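Local coordinates for protein yciO (Escherichia coli, PDB 1K7J) that is of unconfirmed function but belongs to the SUA5 (YrdC-like) family and probably binds double-stranded RNA, at residues 12-15 and 16-20; 73-76 and 77-81. All coordinates share one frame; numbering follows the deposited sequence.

Interaction 1: residues 12-15 and 16-20; sequences PQQR and LINQA
The first turn of helix 14-25 begins at Q13, its N-cap residue, where I17 N donates to Q13 O at 3.1 Å. L16 N also reaches Q13 O, weakly. N18 N to Q14 O and Q19 N to R15 O carry the ladder of i to i+4 bonds onward. A side-chain bond runs beside it: Q14 NE2 gives a hydrogen to N18 OD1 at 3.0 Å, nearly straight at 165°. N18 OD1 lies in the plane of the Q14 amide, whereas the donor approaches from above the N18 carbonyl plane, and the two amides are turned 49° apart. Q14 can reach because its chain, which leaves with CG trans to the backbone N (chi1 -162°), bends at chi2. R15 bends at chi3, and L16 CD2 rests over one face of its guanidinium, 3.8 Å from R15 NH2; Q19 NE2 lies oblique to the guanidinium plane, beside R15 CG. On the buried side P12 CB meets I17 CG1 at 4.0 Å, and I17 continues onto A131 and L132 of helix 127-136. Q13 at the N-cap position followed by regular i to i+4 bonds is how an alpha-helix starts, here an amphipathic one with I17 and A20 turned inward.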
loop_
_atom_site.group_PDB
_atom_site.type_symbol
_atom_site.label_atom_id
_atom_site.label_comp_id
_atom_site.label_asym_id
_atom_site.label_seq_id
_atom_site.Cartn_x
_atom_site.Cartn_y
_atom_site.Cartn_z
ATOM N N PRO A 12 -5.253 -14.409 -10.772
ATOM C CA PRO A 12 -5.933 -14.606 -9.488
ATOM C C PRO A 12 -7.362 -15.136 -9.551
ATOM O O PRO A 12 -8.193 -14.639 -10.314
ATOM C CB PRO A 12 -5.841 -13.227 -8.830
ATOM C CG PRO A 12 -5.786 -12.291 -10.000
ATOM C CD PRO A 12 -4.867 -12.998 -10.956
ATOM N N GLN A 13 -7.633 -16.153 -8.738
ATOM C CA GLN A 13 -8.960 -16.753 -8.683
ATOM C C GLN A 13 -9.914 -15.731 -8.077
ATOM O O GLN A 13 -9.725 -15.286 -6.945
ATOM C CB GLN A 13 -8.943 -18.028 -7.828
ATOM C CG GLN A 13 -8.001 -19.118 -8.340
ATOM C CD GLN A 13 -6.640 -19.099 -7.665
ATOM O OE1 GLN A 13 -6.032 -18.043 -7.493
ATOM N NE2 GLN A 13 -6.150 -20.279 -7.289
ATOM N N GLN A 14 -10.941 -15.360 -8.833
ATOM C CA GLN A 14 -11.900 -14.364 -8.367
ATOM C C GLN A 14 -12.578 -14.742 -7.052
ATOM O O GLN A 14 -12.864 -13.877 -6.223
ATOM C CB GLN A 14 -12.963 -14.117 -9.438
ATOM C CG GLN A 14 -13.738 -12.829 -9.235
ATOM C CD GLN A 14 -12.847 -11.607 -9.308
ATOM O OE1 GLN A 14 -12.090 -11.435 -10.266
ATOM N NE2 GLN A 14 -12.933 -10.746 -8.299
ATOM N N ARG A 15 -12.839 -16.030 -6.859
ATOM C CA ARG A 15 -13.489 -16.491 -5.636
ATOM C C ARG A 15 -12.687 -16.124 -4.389
ATOM O O ARG A 15 -13.251 -15.677 -3.388
ATOM C CB ARG A 15 -13.688 -18.008 -5.687
ATOM C CG ARG A 15 -14.295 -18.604 -4.430
ATOM C CD ARG A 15 -14.396 -20.116 -4.547
ATOM N NE ARG A 15 -13.081 -20.747 -4.638
ATOM C CZ ARG A 15 -12.456 -21.333 -3.622
ATOM N NH1 ARG A 15 -13.027 -21.377 -2.424
ATOM N NH2 ARG A 15 -11.256 -21.874 -3.803
ATOM N N LEU A 16 -11.371 -16.314 -4.450
ATOM C CA LEU A 16 -10.517 -16.008 -3.305
ATOM C C LEU A 16 -10.315 -14.503 -3.150
ATOM O O LEU A 16 -10.221 -13.996 -2.032
ATOM C CB LEU A 16 -9.175 -16.734 -3.439
ATOM C CG LEU A 16 -9.313 -18.263 -3.415
ATOM C CD1 LEU A 16 -7.947 -18.919 -3.534
ATOM C CD2 LEU A 16 -10.003 -18.690 -2.122
ATOM N N ILE A 17 -10.254 -13.791 -4.271
ATOM C CA ILE A 17 -10.115 -12.339 -4.226
ATOM C C ILE A 17 -11.360 -11.782 -3.536
ATOM O O ILE A 17 -11.266 -10.925 -2.655
ATOM C CB ILE A 17 -10.016 -11.737 -5.648
ATOM C CG1 ILE A 17 -8.664 -12.090 -6.273
ATOM C CG2 ILE A 17 -10.210 -10.224 -5.601
ATOM C CD1 ILE A 17 -7.466 -11.464 -5.561
ATOM N N ASN A 18 -12.529 -12.280 -3.929
ATOM C CA ASN A 18 -13.777 -11.812 -3.334
ATOM C C ASN A 18 -13.833 -12.103 -1.838
ATOM O O ASN A 18 -14.237 -11.248 -1.049
ATOM C CB ASN A 18 -14.984 -12.436 -4.045
ATOM C CG ASN A 18 -15.199 -11.864 -5.437
ATOM O OD1 ASN A 18 -14.610 -10.844 -5.798
ATOM N ND2 ASN A 18 -16.055 -12.511 -6.222
ATOM N N GLN A 19 -13.421 -13.303 -1.440
ATOM C CA GLN A 19 -13.426 -13.645 -0.022
ATOM C C GLN A 19 -12.477 -12.731 0.753
ATOM O O GLN A 19 -12.776 -12.318 1.873
ATOM C CB GLN A 19 -13.031 -15.110 0.181
ATOM C CG GLN A 19 -14.144 -16.087 -0.147
ATOM C CD GLN A 19 -13.743 -17.527 0.096
ATOM O OE1 GLN A 19 -13.175 -17.857 1.138
ATOM N NE2 GLN A 19 -14.049 -18.399 -0.860
ATOM N N ALA A 20 -11.336 -12.411 0.151
ATOM C CA ALA A 20 -10.364 -11.535 0.795
ATOM C C ALA A 20 -10.977 -10.152 0.997
ATOM O O ALA A 20 -10.841 -9.549 2.061
ATOM C CB ALA A 20 -9.103 -11.429 -0.061
#

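Interaction 2: residues 73-76 and 77-81; sequences SELS and TYSFV
Helix 72-78 ends by tightening its backbone bonds: E74 O accepts from both Y78 N, at 3.2 Å, and T77 N, at 2.9 Å, before S79 departs from helical torsions. The i to i+3 bond from T77 N thus sits beside the i to i+4 bond from Y78 N. L75 O receives weak bonds from Y78 N and S79 N, and a third contact of a different kind: S79 OG donates to it at 2.9 Å, from above the carbonyl plane. With chi1 at 62°, the S79 hydroxyl sits between its own backbone N and carbonyl carbon and folds back over the last turn. Two residues earlier the T77 hydroxyl also reaches back four residues, OG1 giving its hydrogen to S73 O at 2.9 Å; OG1 trans to the T77 carbonyl carbon (chi1 -59°) makes this possible. Y78 turns a ring edge to E74 O, in plane, with CD1 3.3 Å from that oxygen, and E74 CG lies 4.1 Å from Y78 CE1. The E74 carboxylate is bonded through OE1 to R70 N. Past the helix, V81 comes back so that its CG2 touches L75 CD2 at 3.8 Å, the two side chains crossing at about a right angle. L75 also packs on M121 of strand 118-122 and L101 of strand 97-102, while both L75 and V81 meet M89 of helix 83-90.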
loop_
_atom_site.group_PDB
_atom_site.type_symbol
_atom_site.label_atom_id
_atom_site.label_comp_id
_atom_site.label_asym_id
_atom_site.label_seq_id
_atom_site.Cartn_x
_atom_site.Cartn_y
_atom_site.Cartn_z
ATOM N N SER A 73 -6.449 7.893 -11.798
ATOM C CA SER A 73 -7.727 8.571 -11.606
ATOM C C SER A 73 -8.154 8.493 -10.141
ATOM O O SER A 73 -8.529 9.502 -9.541
ATOM C CB SER A 73 -8.808 7.937 -12.483
ATOM O OG SER A 73 -10.072 8.528 -12.231
ATOM N N GLU A 74 -8.099 7.295 -9.566
ATOM C CA GLU A 74 -8.484 7.130 -8.170
ATOM C C GLU A 74 -7.514 7.885 -7.272
ATOM O O GLU A 74 -7.916 8.509 -6.294
ATOM C CB GLU A 74 -8.508 5.653 -7.780
ATOM C CG GLU A 74 -8.951 5.437 -6.338
ATOM C CD GLU A 74 -9.429 4.024 -6.077
ATOM O OE1 GLU A 74 -8.585 3.114 -5.940
ATOM O OE2 GLU A 74 -10.661 3.823 -6.019
ATOM N N LEU A 75 -6.231 7.835 -7.613
ATOM C CA LEU A 75 -5.220 8.539 -6.834
ATOM C C LEU A 75 -5.553 10.032 -6.808
ATOM O O LEU A 75 -5.454 10.685 -5.767
ATOM C CB LEU A 75 -3.832 8.310 -7.450
ATOM C CG LEU A 75 -2.625 8.982 -6.783
ATOM C CD1 LEU A 75 -1.362 8.194 -7.117
ATOM C CD2 LEU A 75 -2.498 10.433 -7.246
ATOM N N SER A 76 -5.974 10.556 -7.954
ATOM C CA SER A 76 -6.312 11.969 -8.085
ATOM C C SER A 76 -7.611 12.354 -7.389
ATOM O O SER A 76 -7.947 13.536 -7.291
ATOM C CB SER A 76 -6.383 12.340 -9.564
ATOM O OG SER A 76 -5.134 12.086 -10.188
ATOM N N THR A 77 -8.344 11.352 -6.918
ATOM C CA THR A 77 -9.597 11.580 -6.216
ATOM C C THR A 77 -9.307 11.719 -4.724
ATOM O O THR A 77 -9.959 12.489 -4.015
ATOM C CB THR A 77 -10.565 10.394 -6.425
ATOM O OG1 THR A 77 -10.815 10.222 -7.826
ATOM C CG2 THR A 77 -11.885 10.638 -5.705
ATOM N N TYR A 78 -8.305 10.979 -4.258
ATOM C CA TYR A 78 -7.942 10.986 -2.848
ATOM C C TYR A 78 -6.791 11.903 -2.450
ATOM O O TYR A 78 -6.481 12.020 -1.270
ATOM C CB TYR A 78 -7.655 9.555 -2.379
ATOM C CG TYR A 78 -8.910 8.717 -2.279
ATOM C CD1 TYR A 78 -9.556 8.251 -3.423
ATOM C CD2 TYR A 78 -9.485 8.443 -1.039
ATOM C CE1 TYR A 78 -10.752 7.534 -3.336
ATOM C CE2 TYR A 78 -10.677 7.729 -0.940
ATOM C CZ TYR A 78 -11.304 7.280 -2.089
ATOM O OH TYR A 78 -12.484 6.582 -1.986
ATOM N N SER A 79 -6.150 12.548 -3.418
ATOM C CA SER A 79 -5.062 13.464 -3.098
ATOM C C SER A 79 -5.116 14.663 -4.034
ATOM O O SER A 79 -5.729 14.598 -5.102
ATOM C CB SER A 79 -3.700 12.763 -3.211
ATOM O OG SER A 79 -3.453 12.304 -4.526
ATOM N N PHE A 80 -4.496 15.765 -3.622
ATOM C CA PHE A 80 -4.474 16.973 -4.436
ATOM C C PHE A 80 -3.319 16.873 -5.425
ATOM O O PHE A 80 -2.145 16.836 -5.040
ATOM C CB PHE A 80 -4.320 18.207 -3.548
ATOM C CG PHE A 80 -5.535 18.500 -2.707
ATOM C CD1 PHE A 80 -6.734 18.884 -3.304
ATOM C CD2 PHE A 80 -5.479 18.403 -1.320
ATOM C CE1 PHE A 80 -7.863 19.170 -2.526
ATOM C CE2 PHE A 80 -6.597 18.686 -0.536
ATOM C CZ PHE A 80 -7.791 19.070 -1.139
ATOM N N VAL A 81 -3.667 16.828 -6.705
ATOM C CA VAL A 81 -2.685 16.687 -7.769
ATOM C C VAL A 81 -2.630 17.910 -8.680
ATOM O O VAL A 81 -3.616 18.243 -9.334
ATOM C CB VAL A 81 -3.015 15.442 -8.627
ATOM C CG1 VAL A 81 -1.962 15.253 -9.714
ATOM C CG2 VAL A 81 -3.096 14.204 -7.738
#

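How the interactions relate
Interactions 1 and 2 illustrate the two ends of a helix: residues 12-20 open helix 14-25, residues 73-81 close helix 72-78. They share no element and do not touch, their centres lying 26 Å apart and their nearest atoms about 13 Å. Interaction 1 is a surface contact whose side-chain bond joins two amides and whose apolar side faces helix 127-136. Interaction 2 is partly buried, and there hydroxyls bond to backbone carbonyls while leucine packs against two strands and, with valine, against helix 83-90. The chemistry follows the place: long polar chains lie along the exposed start, and short hydroxyl-bearing ones fold back at the more enclosed finish.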